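Local coordinates for cyclic nucleotide-binding protein (Ruegeria pomeroyi, PDB 3FX3), which probably binds DNA as a transcription regulator of the Crp family, with a cyclic nucleotide-binding domain joined to a helix-turn-helix domain, at residues V158-L163 against D224-D229. Residues are numbered along the deposited sequence; the frame is centred on the assembly and turned at random.
Sequences VAEFLL and DYAESD
Ala226 and Ala159 meet methyl to methyl, CB to CB at 4.1 Å, and with no longer side chain between them the two helices come close: the CA atoms of Ala159 and Ala226 are 5.8 Å apart, the nearest pair between the segments. The methyl of Ala226 sits among three side chains of the other helix, Ala159, Glu160 and Leu163, the last reaching it with CD1 at 4.0 Å.

Glu160 is worth following outward. Its CB leaves the helix beside the interface rather than straight into it; CG lies anti to the backbone N (chi1 -156°), and a bend at chi2 (69°) swings the carboxylate back toward the second helix. There OE1 lies 3.7 Å from Ala226 CB, a plain van der Waals touch, while its polar need is met by a hydrogen bond from Gln152 NE2. The same amide nitrogen also bonds to Ala226 O, tying the glutamate to the end of helix 219-227. Glu160 OE2 lies 6.3 Å from Glu227 OE2, not in contact; two like charges that close may mildly disfavour each other.

On the other flank Tyr225 brings its ring obliquely to Ala159, CD1 lying 4.4 Å from CB. Past the end of that helix, Ser228 OG donates to Tyr225 O at 3.0 Å, tilted 28° from the carbonyl plane. Gln156 NE2 bonds to this oxygen too.

No hydrogen bond crosses between 158-163 and 224-229. The two alanines, flanked by Leu163 and Tyr225, join the first helix (154-165) and the last (219-227) of a Crp-like winged helix-turn-helix domain.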
ATOM      1  N   VAL B 158       6.457 -12.163 -12.544  1.00 31.44           N
ATOM      2  CA  VAL B 158       7.298 -13.141 -11.838  1.00 31.13           C
ATOM      3  C   VAL B 158       8.756 -12.678 -11.840  1.00 31.29           C
ATOM      4  O   VAL B 158       9.462 -12.795 -10.816  1.00 30.59           O
ATOM      5  CB  VAL B 158       7.156 -14.545 -12.458  1.00 31.14           C
ATOM      6  CG1 VAL B 158       8.159 -15.544 -11.839  1.00 30.28           C
ATOM      7  CG2 VAL B 158       5.719 -15.021 -12.291  1.00 31.02           C
ATOM      8  N   ALA B 159       9.192 -12.135 -12.983  1.00 31.18           N
ATOM      9  CA  ALA B 159      10.530 -11.536 -13.093  1.00 32.06           C
ATOM     10  C   ALA B 159      10.719 -10.493 -11.992  1.00 33.09           C
ATOM     11  O   ALA B 159      11.720 -10.460 -11.296  1.00 33.67           O
ATOM     12  CB  ALA B 159      10.712 -10.888 -14.478  1.00 31.34           C
ATOM     13  N   GLU B 160       9.714  -9.655 -11.841  1.00 33.89           N
ATOM     14  CA  GLU B 160       9.707  -8.594 -10.841  1.00 35.56           C
ATOM     15  C   GLU B 160       9.794  -9.137  -9.409  1.00 35.05           C
ATOM     16  O   GLU B 160      10.519  -8.617  -8.534  1.00 34.78           O
ATOM     17  CB  GLU B 160       8.403  -7.818 -11.033  1.00 36.36           C
ATOM     18  CG  GLU B 160       8.420  -6.444 -10.542  1.00 41.16           C
ATOM     19  CD  GLU B 160       9.324  -5.503 -11.371  1.00 44.06           C
ATOM     20  OE1 GLU B 160       9.027  -5.221 -12.572  1.00 45.09           O
ATOM     21  OE2 GLU B 160      10.311  -5.014 -10.769  1.00 46.04           O
ATOM     22  N   PHE B 161       9.016 -10.183  -9.161  1.00 34.60           N
ATOM     23  CA  PHE B 161       9.062 -10.872  -7.888  1.00 34.43           C
ATOM     24  C   PHE B 161      10.476 -11.432  -7.614  1.00 33.91           C
ATOM     25  O   PHE B 161      11.053 -11.228  -6.558  1.00 33.69           O
ATOM     26  CB  PHE B 161       7.973 -11.962  -7.875  1.00 35.01           C
ATOM     27  CG  PHE B 161       8.018 -12.845  -6.668  1.00 37.09           C
ATOM     28  CD1 PHE B 161       7.414 -12.443  -5.489  1.00 39.07           C
ATOM     29  CD2 PHE B 161       8.665 -14.071  -6.711  1.00 37.72           C
ATOM     30  CE1 PHE B 161       7.460 -13.244  -4.356  1.00 39.74           C
ATOM     31  CE2 PHE B 161       8.692 -14.889  -5.579  1.00 39.54           C
ATOM     32  CZ  PHE B 161       8.086 -14.454  -4.402  1.00 38.69           C
ATOM     33  N   LEU B 162      11.045 -12.118  -8.579  1.00 34.36           N
ATOM     34  CA  LEU B 162      12.395 -12.628  -8.432  1.00 35.13           C
ATOM     35  C   LEU B 162      13.411 -11.502  -8.187  1.00 36.39           C
ATOM     36  O   LEU B 162      14.265 -11.622  -7.317  1.00 35.55           O
ATOM     37  CB  LEU B 162      12.772 -13.460  -9.654  1.00 34.48           C
ATOM     38  CG  LEU B 162      12.029 -14.795  -9.779  1.00 34.74           C
ATOM     39  CD1 LEU B 162      12.427 -15.513 -11.072  1.00 32.90           C
ATOM     40  CD2 LEU B 162      12.320 -15.703  -8.550  1.00 32.98           C
ATOM     41  N   LEU B 163      13.287 -10.398  -8.924  1.00 38.24           N
ATOM     42  CA  LEU B 163      14.210  -9.270  -8.767  1.00 40.15           C
ATOM     43  C   LEU B 163      14.152  -8.682  -7.363  1.00 41.88           C
ATOM     44  O   LEU B 163      15.179  -8.343  -6.779  1.00 42.31           O
ATOM     45  CB  LEU B 163      13.906  -8.182  -9.793  1.00 40.26           C
ATOM     46  CG  LEU B 163      14.351  -8.537 -11.226  1.00 40.33           C
ATOM     47  CD1 LEU B 163      13.488  -7.810 -12.268  1.00 37.64           C
ATOM     48  CD2 LEU B 163      15.835  -8.232 -11.412  1.00 40.09           C
ATOM     49  N   ASP B 224      15.647  -6.148 -17.679  1.00 45.56           N
ATOM     50  CA  ASP B 224      15.290  -5.716 -19.017  1.00 46.06           C
ATOM     51  C   ASP B 224      13.989  -6.368 -19.442  1.00 46.00           C
ATOM     52  O   ASP B 224      13.087  -5.690 -19.940  1.00 45.67           O
ATOM     53  CB  ASP B 224      16.379  -6.036 -20.039  1.00 46.53           C
ATOM     54  CG  ASP B 224      16.208  -5.240 -21.308  1.00 47.62           C
ATOM     55  OD1 ASP B 224      16.236  -3.989 -21.216  1.00 50.05           O
ATOM     56  OD2 ASP B 224      16.014  -5.849 -22.376  1.00 49.26           O
ATOM     57  N   TYR B 225      13.902  -7.682 -19.235  1.00 46.02           N
ATOM     58  CA  TYR B 225      12.675  -8.416 -19.502  1.00 46.09           C
ATOM     59  C   TYR B 225      11.501  -7.756 -18.790  1.00 46.33           C
ATOM     60  O   TYR B 225      10.473  -7.483 -19.400  1.00 45.73           O
ATOM     61  CB  TYR B 225      12.788  -9.885 -19.052  1.00 46.42           C
ATOM     62  CG  TYR B 225      11.635 -10.724 -19.550  1.00 45.37           C
ATOM     63  CD1 TYR B 225      10.433 -10.784 -18.860  1.00 43.60           C
ATOM     64  CD2 TYR B 225      11.731 -11.405 -20.739  1.00 45.49           C
ATOM     65  CE1 TYR B 225       9.361 -11.531 -19.337  1.00 43.67           C
ATOM     66  CE2 TYR B 225      10.675 -12.164 -21.223  1.00 45.96           C
ATOM     67  CZ  TYR B 225       9.493 -12.224 -20.522  1.00 45.22           C
ATOM     68  OH  TYR B 225       8.465 -12.980 -21.032  1.00 45.14           O
ATOM     69  N   ALA B 226      11.666  -7.495 -17.497  1.00 47.19           N
ATOM     70  CA  ALA B 226      10.590  -6.935 -16.675  1.00 48.18           C
ATOM     71  C   ALA B 226      10.122  -5.566 -17.175  1.00 49.32           C
ATOM     72  O   ALA B 226       8.916  -5.302 -17.240  1.00 48.98           O
ATOM     73  CB  ALA B 226      11.033  -6.824 -15.214  1.00 47.77           C
ATOM     74  N   GLU B 227      11.092  -4.710 -17.512  1.00 50.89           N
ATOM     75  CA  GLU B 227      10.826  -3.326 -17.938  1.00 52.21           C
ATOM     76  C   GLU B 227      10.453  -3.170 -19.397  1.00 52.95           C
ATOM     77  O   GLU B 227       9.892  -2.137 -19.757  1.00 52.85           O
ATOM     78  CB  GLU B 227      12.030  -2.431 -17.653  1.00 52.47           C
ATOM     79  CG  GLU B 227      12.146  -2.049 -16.196  1.00 54.23           C
ATOM     80  CD  GLU B 227      13.496  -1.464 -15.834  1.00 56.84           C
ATOM     81  OE1 GLU B 227      14.304  -1.157 -16.750  1.00 57.94           O
ATOM     82  OE2 GLU B 227      13.745  -1.316 -14.615  1.00 59.33           O
ATOM     83  N   SER B 228      10.769  -4.165 -20.232  1.00 53.89           N
ATOM     84  CA  SER B 228      10.470  -4.080 -21.670  1.00 54.85           C
ATOM     85  C   SER B 228       8.974  -3.870 -21.908  1.00 56.23           C
ATOM     86  O   SER B 228       8.148  -4.282 -21.087  1.00 55.97           O
ATOM     87  CB  SER B 228      10.947  -5.328 -22.420  1.00 54.71           C
ATOM     88  OG  SER B 228      10.093  -6.435 -22.185  1.00 53.94           O
ATOM     89  N   ASP B 229       8.637  -3.215 -23.022  1.00 58.10           N
ATOM     90  CA  ASP B 229       7.243  -2.926 -23.368  1.00 59.51           C
ATOM     91  C   ASP B 229       6.465  -4.242 -23.457  1.00 60.72           C
ATOM     92  O   ASP B 229       6.792  -5.087 -24.313  1.00 60.87           O
ATOM     93  CB  ASP B 229       7.150  -2.175 -24.696  1.00 59.80           C
ATOM     94  CG  ASP B 229       5.716  -1.987 -25.158  1.00 60.51           C
ATOM     95  OD1 ASP B 229       4.890  -1.508 -24.359  1.00 60.99           O
ATOM     96  OD2 ASP B 229       5.413  -2.328 -26.320  1.00 62.55           O
TER